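Local coordinates for protein endosialidase (Enterobacteria phage phi92, PDB 4HIZ) that hydrolyses alpha-2,8 and alpha-2,9 linkages within sialic acid polymers as an endosialidase, probably degrading bacterial capsules for phage phi92, at residues Asp142-His147 / Arg171-Glu176; Val279-Ser282 / Leu287-Thr290. One frame throughout, in Å; residues are numbered along the deposited sequence.

Contact 1 of 2, residues Asp142-His147 / Arg171-Glu176; sequences DKVNYH and RLKKAE. With FRU (beta-D-fructofuranose), chain G; EDO (1,2-ethanediol), chain P.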
loop_
_atom_site.group_PDB
_atom_site.type_symbol
_atom_site.label_atom_id
_atom_site.label_comp_id
_atom_site.label_asym_id
_atom_site.label_seq_id
_atom_site.Cartn_x
_atom_site.Cartn_y
_atom_site.Cartn_z
ATOM N N ASP A 142 13.188 -26.828 -20.567
ATOM C CA ASP A 142 14.444 -26.451 -21.205
ATOM C C ASP A 142 15.395 -25.672 -20.315
ATOM O O ASP A 142 16.538 -25.417 -20.699
ATOM C CB ASP A 142 14.177 -25.657 -22.488
ATOM C CG ASP A 142 13.580 -26.521 -23.595
ATOM O OD1 ASP A 142 13.543 -27.765 -23.438
ATOM O OD2 ASP A 142 13.166 -25.962 -24.639
ATOM N N LYS A 143 14.914 -25.269 -19.138
ATOM C CA LYS A 143 15.778 -24.634 -18.149
ATOM C C LYS A 143 16.345 -23.318 -18.682
ATOM O O LYS A 143 17.541 -23.045 -18.580
ATOM C CB LYS A 143 16.886 -25.597 -17.682
ATOM C CG LYS A 143 16.354 -26.883 -17.072
ATOM C CD LYS A 143 17.522 -27.771 -16.585
ATOM C CE LYS A 143 17.043 -29.133 -16.090
ATOM N NZ LYS A 143 16.189 -29.017 -14.877
ATOM N N VAL A 144 15.462 -22.503 -19.256
ATOM C CA VAL A 144 15.835 -21.217 -19.803
ATOM C C VAL A 144 14.797 -20.172 -19.370
ATOM O O VAL A 144 13.678 -20.518 -18.952
ATOM C CB VAL A 144 15.822 -21.207 -21.359
ATOM C CG1 VAL A 144 16.948 -22.131 -21.891
ATOM C CG2 VAL A 144 14.454 -21.647 -21.922
ATOM N N ASN A 145 15.170 -18.906 -19.463
ATOM C CA ASN A 145 14.174 -17.840 -19.213
ATOM C C ASN A 145 14.577 -16.564 -19.952
ATOM O O ASN A 145 15.709 -16.456 -20.472
ATOM C CB ASN A 145 14.002 -17.587 -17.694
ATOM C CG ASN A 145 12.747 -16.774 -17.379
ATOM O OD1 ASN A 145 11.758 -16.788 -18.123
ATOM N ND2 ASN A 145 12.787 -16.079 -16.266
ATOM N N TYR A 146 13.681 -15.573 -19.968
ATOM C CA TYR A 146 13.922 -14.367 -20.742
ATOM C C TYR A 146 14.856 -13.357 -20.048
ATOM O O TYR A 146 15.125 -13.485 -18.845
ATOM C CB TYR A 146 12.596 -13.725 -21.056
ATOM C CG TYR A 146 11.697 -14.505 -21.982
ATOM C CD1 TYR A 146 12.130 -14.878 -23.275
ATOM C CD2 TYR A 146 10.400 -14.833 -21.591
ATOM C CE1 TYR A 146 11.277 -15.547 -24.147
ATOM C CE2 TYR A 146 9.527 -15.509 -22.460
ATOM C CZ TYR A 146 9.967 -15.847 -23.735
ATOM O OH TYR A 146 9.103 -16.505 -24.590
ATOM N N HIS A 147 15.328 -12.363 -20.808
ATOM C CA HIS A 147 16.276 -11.361 -20.326
ATOM C C HIS A 147 16.290 -10.249 -21.386
ATOM O O HIS A 147 16.069 -10.500 -22.565
ATOM C CB HIS A 147 17.660 -12.048 -20.251
ATOM C CG HIS A 147 18.778 -11.187 -19.760
ATOM N ND1 HIS A 147 19.586 -10.442 -20.599
ATOM C CD2 HIS A 147 19.286 -11.033 -18.512
ATOM C CE1 HIS A 147 20.517 -9.836 -19.881
ATOM N NE2 HIS A 147 20.355 -10.179 -18.611
ATOM N N ARG A 171 24.292 -18.359 -20.221
ATOM C CA ARG A 171 24.635 -18.187 -21.633
ATOM C C ARG A 171 23.415 -17.887 -22.486
ATOM O O ARG A 171 22.299 -18.337 -22.204
ATOM C CB ARG A 171 25.403 -19.411 -22.181
ATOM C CG ARG A 171 26.770 -19.480 -21.564
ATOM C CD ARG A 171 27.561 -20.677 -22.045
ATOM N NE ARG A 171 28.814 -20.768 -21.311
ATOM C CZ ARG A 171 29.594 -21.840 -21.370
ATOM N NH1 ARG A 171 29.192 -22.879 -22.074
ATOM N NH2 ARG A 171 30.733 -21.898 -20.691
ATOM N N LEU A 172 23.656 -17.159 -23.565
ATOM C CA LEU A 172 22.574 -16.760 -24.454
ATOM C C LEU A 172 22.225 -17.932 -25.393
ATOM O O LEU A 172 23.066 -18.337 -26.235
ATOM C CB LEU A 172 23.016 -15.533 -25.258
ATOM C CG LEU A 172 21.978 -14.976 -26.248
ATOM C CD1 LEU A 172 20.678 -14.588 -25.524
ATOM C CD2 LEU A 172 22.556 -13.775 -26.978
ATOM N N LYS A 173 21.040 -18.523 -25.241
ATOM C CA LYS A 173 20.602 -19.602 -26.131
ATOM C C LYS A 173 20.145 -19.067 -27.484
ATOM O O LYS A 173 20.573 -19.583 -28.521
ATOM C CB LYS A 173 19.492 -20.427 -25.497
ATOM C CG LYS A 173 18.957 -21.553 -26.385
ATOM C CD LYS A 173 17.919 -22.366 -25.625
ATOM C CE LYS A 173 17.500 -23.620 -26.383
ATOM N NZ LYS A 173 16.535 -23.284 -27.447
ATOM N N LYS A 174 19.277 -18.057 -27.488
ATOM C CA LYS A 174 18.893 -17.411 -28.737
ATOM C C LYS A 174 18.343 -16.044 -28.382
ATOM O O LYS A 174 18.115 -15.746 -27.213
ATOM C CB LYS A 174 17.812 -18.214 -29.466
ATOM C CG LYS A 174 16.506 -18.315 -28.667
ATOM C CD LYS A 174 15.537 -19.333 -29.291
ATOM C CE LYS A 174 14.847 -18.791 -30.520
ATOM N NZ LYS A 174 14.304 -19.910 -31.391
ATOM N N ALA A 175 18.129 -15.206 -29.386
ATOM C CA ALA A 175 17.565 -13.885 -29.141
ATOM C C ALA A 175 16.510 -13.597 -30.183
ATOM O O ALA A 175 16.635 -14.030 -31.355
ATOM C CB ALA A 175 18.668 -12.812 -29.178
ATOM N N GLU A 176 15.478 -12.863 -29.768
ATOM C CA GLU A 176 14.359 -12.566 -30.662
ATOM C C GLU A 176 14.106 -11.095 -30.658
ATOM O O GLU A 176 14.197 -10.456 -29.605
ATOM C CB GLU A 176 13.081 -13.295 -30.227
ATOM C CG GLU A 176 13.191 -14.826 -30.369
ATOM C CD GLU A 176 12.131 -15.583 -29.553
ATOM O OE1 GLU A 176 11.705 -15.109 -28.464
ATOM O OE2 GLU A 176 11.731 -16.673 -30.022
HETATM C C1 FRU G . 9.369 -21.224 -28.023
HETATM C C2 FRU G . 9.113 -19.796 -28.208
HETATM C C3 FRU G . 10.042 -18.753 -27.871
HETATM C C4 FRU G . 9.255 -17.513 -28.038
HETATM C C5 FRU G . 7.876 -17.983 -27.678
HETATM C C6 FRU G . 6.729 -17.093 -28.136
HETATM O O1 FRU G . 9.065 -21.358 -26.648
HETATM O O2 FRU G . 9.412 -19.754 -29.668
HETATM O O3 FRU G . 11.349 -18.782 -28.497
HETATM O O4 FRU G . 9.751 -16.476 -27.133
HETATM O O5 FRU G . 7.744 -19.310 -28.240
HETATM O O6 FRU G . 6.592 -17.187 -29.519
HETATM C C1 EDO P . 21.383 -9.489 -15.566
HETATM O O1 EDO P . 22.245 -9.946 -16.610
HETATM C C2 EDO P . 21.172 -10.643 -14.608
HETATM O O2 EDO P . 22.484 -11.154 -14.334
HETATM O O HOH W 1 14.257 -23.213 -25.289
#

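Contact 2 of 2, residues Val279-Ser282 / Leu287-Thr290; sequences VAYS and LCVT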
loop_
_atom_site.group_PDB
_atom_site.type_symbol
_atom_site.label_atom_id
_atom_site.label_comp_id
_atom_site.label_asym_id
_atom_site.label_seq_id
_atom_site.Cartn_x
_atom_site.Cartn_y
_atom_site.Cartn_z
ATOM N N VAL A 279 22.610 -14.785 -33.067
ATOM C CA VAL A 279 22.759 -13.964 -31.867
ATOM C C VAL A 279 22.596 -14.902 -30.678
ATOM O O VAL A 279 21.488 -15.180 -30.242
ATOM C CB VAL A 279 21.751 -12.822 -31.860
ATOM C CG1 VAL A 279 21.938 -11.971 -30.574
ATOM C CG2 VAL A 279 21.966 -11.984 -33.128
ATOM N N ALA A 280 23.721 -15.444 -30.213
ATOM C CA ALA A 280 23.716 -16.547 -29.245
ATOM C C ALA A 280 25.142 -16.778 -28.783
ATOM O O ALA A 280 26.086 -16.329 -29.433
ATOM C CB ALA A 280 23.183 -17.837 -29.888
ATOM N N TYR A 281 25.294 -17.453 -27.650
ATOM C CA TYR A 281 26.615 -17.935 -27.256
ATOM C C TYR A 281 27.191 -18.813 -28.369
ATOM O O TYR A 281 26.462 -19.583 -28.994
ATOM C CB TYR A 281 26.491 -18.774 -26.001
ATOM C CG TYR A 281 27.831 -19.261 -25.511
ATOM C CD1 TYR A 281 28.620 -18.439 -24.724
ATOM C CD2 TYR A 281 28.312 -20.527 -25.855
ATOM C CE1 TYR A 281 29.861 -18.869 -24.246
ATOM C CE2 TYR A 281 29.547 -20.960 -25.393
ATOM C CZ TYR A 281 30.308 -20.122 -24.592
ATOM O OH TYR A 281 31.532 -20.539 -24.118
ATOM N N SER A 282 28.503 -18.690 -28.574
ATOM C CA SER A 282 29.221 -19.554 -29.523
ATOM C C SER A 282 30.685 -19.577 -29.088
ATOM O O SER A 282 31.189 -18.607 -28.515
ATOM C CB SER A 282 29.088 -18.985 -30.932
ATOM O OG SER A 282 29.889 -19.788 -31.823
ATOM N N LEU A 287 31.013 -15.057 -33.942
ATOM C CA LEU A 287 29.561 -15.194 -33.851
ATOM C C LEU A 287 29.074 -14.930 -32.446
ATOM O O LEU A 287 27.928 -14.477 -32.272
ATOM C CB LEU A 287 29.135 -16.608 -34.226
ATOM C CG LEU A 287 29.421 -16.959 -35.674
ATOM C CD1 LEU A 287 29.006 -18.410 -35.944
ATOM C CD2 LEU A 287 28.664 -15.990 -36.547
ATOM N N CYS A 288 29.890 -15.259 -31.449
ATOM C CA CYS A 288 29.438 -15.208 -30.033
ATOM C C CYS A 288 28.816 -13.849 -29.666
ATOM O O CYS A 288 29.381 -12.786 -29.955
ATOM C CB CYS A 288 30.615 -15.524 -29.057
ATOM S SG CYS A 288 30.086 -15.726 -27.327
ATOM N N VAL A 289 27.644 -13.892 -29.036
ATOM C CA VAL A 289 27.098 -12.677 -28.402
ATOM C C VAL A 289 26.911 -12.955 -26.924
ATOM O O VAL A 289 26.268 -13.930 -26.526
ATOM C CB VAL A 289 25.761 -12.246 -29.048
ATOM C CG1 VAL A 289 25.120 -11.001 -28.297
ATOM C CG2 VAL A 289 25.982 -11.890 -30.524
ATOM N N THR A 290 27.508 -12.104 -26.112
ATOM C CA THR A 290 27.365 -12.240 -24.659
ATOM C C THR A 290 26.081 -11.532 -24.245
ATOM O O THR A 290 25.255 -12.095 -23.522
ATOM C CB THR A 290 28.565 -11.623 -23.953
ATOM O OG1 THR A 290 29.738 -12.356 -24.321
ATOM C CG2 THR A 290 28.437 -11.728 -22.431
#

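Contact 1 of 2, residues Asp142-His147 / Arg171-Glu176
The polar ends of Tyr146 and Glu176 meet round a bound fructose, from two strands that are not direct neighbours. Ring atom CE1 of Tyr146 comes within 4.4 Å of Glu176 OE1, an approach slanted to the ring. The sugar makes the real link: its O4 donates to Glu176 OE1 at 2.7 Å and lies near the plane of the tyrosine ring, at its edge, 2.6 Å from Tyr146 OH. A second hydroxyl, O3, donates to Glu176 OE2 at 2.6 Å, so the two carboxylate oxygens grip two sugar hydroxyls in a fork. The glutamate chain runs out extended beyond CG (chi2 162°), which carries the carboxylate to the fructose. Trp178 NE1 also bonds OE1 and helps fix the rotation of the carboxylate, and the Trp178 ring meets the Tyr146 ring edge-to-face.

Toward the start of the strands, Val144 CG1 rests on Lys173 CD at 3.9 Å, the two side chains crossing at about a right angle. Lysine suits this place because its methylene chain can cover a buried valine and still take the ammonium outward. A bend at chi4 (-79°) turns Lys173 NZ to a water that also donates to Asp142 OD2, bridging opposite charges whose atoms NZ and OD2 stand 5.1 Å apart. Strand 157-166 lies between the two strands in an antiparallel sheet, and Lys173 and Lys174 form a classic beta bulge opposite Thr164. This is a propeller-blade sheet whose side chains line a glycan pocket.

Contact 2 of 2, residues Val279-Ser282 / Leu287-Thr290
The carbonyl oxygen of Ala280 receives the backbone N-H of Val289 at 2.9 Å, in a nearly straight bond (164° at the hydrogen). Cys288 CA adds a weaker C-H...O approach to the same Ala280 oxygen at 3.6 Å.

Next to this bond the thiol of Cys288 meets the backbone of Ser282 and the Tyr281 ring. With SG anti to the backbone N (chi1 -171°), the sulfur is carried to the backbone of the other segment, where Ser282 N donates to Cys288 SG over 3.6 Å, a long bond but a straight one. The same sulfur sits 4.7 Å from the centroid of the Tyr281 ring, 36° off the normal, in an oblique sulfur-aromatic contact. Cysteine suits the spot because its small, polarisable sulfur can accept an N-H and lie against an aromatic ring. Ser282 uses its hydroxyl within the connecting loop, on Asn284 N.

At the other end Val279 CG1 touches both methyls of Val289, CG1 and CG2, each at 4.0 Å, and Leu172 touches both valines. Branched apolar side chains fit this buried end, against strand 172-181. With four residues between them, the segments are the two arms of a loop pinned by one backbone bond, in the connection from strand 272-275, last of one propeller sheet, to strand 291-297, first of the next.

Overall arrangement
Contacts 1 and 2 follow one another along the chain, their centres 12 Å apart, and they meet along strand 172-181. Tyr281 N lies 2.8 Å from Leu172 O, a probable hydrogen bond that ties the loop to the start of strand 172-181. Ala175 CB packs on Val279 CG1 at 3.7 Å, while Arg171 makes a cation-pi contact with Tyr281. Contact 1 contributes Tyr146 and Glu176 to the glycan pocket, which His136, Pro137, Asp138, Trp178 and Ile273 complete. Contact 2 stands back from it: the side chain of Ala280 is about 12 Å from the fructose. The loop joins the pocket-bearing sheet to the following sheet, which starts at strand 291-297.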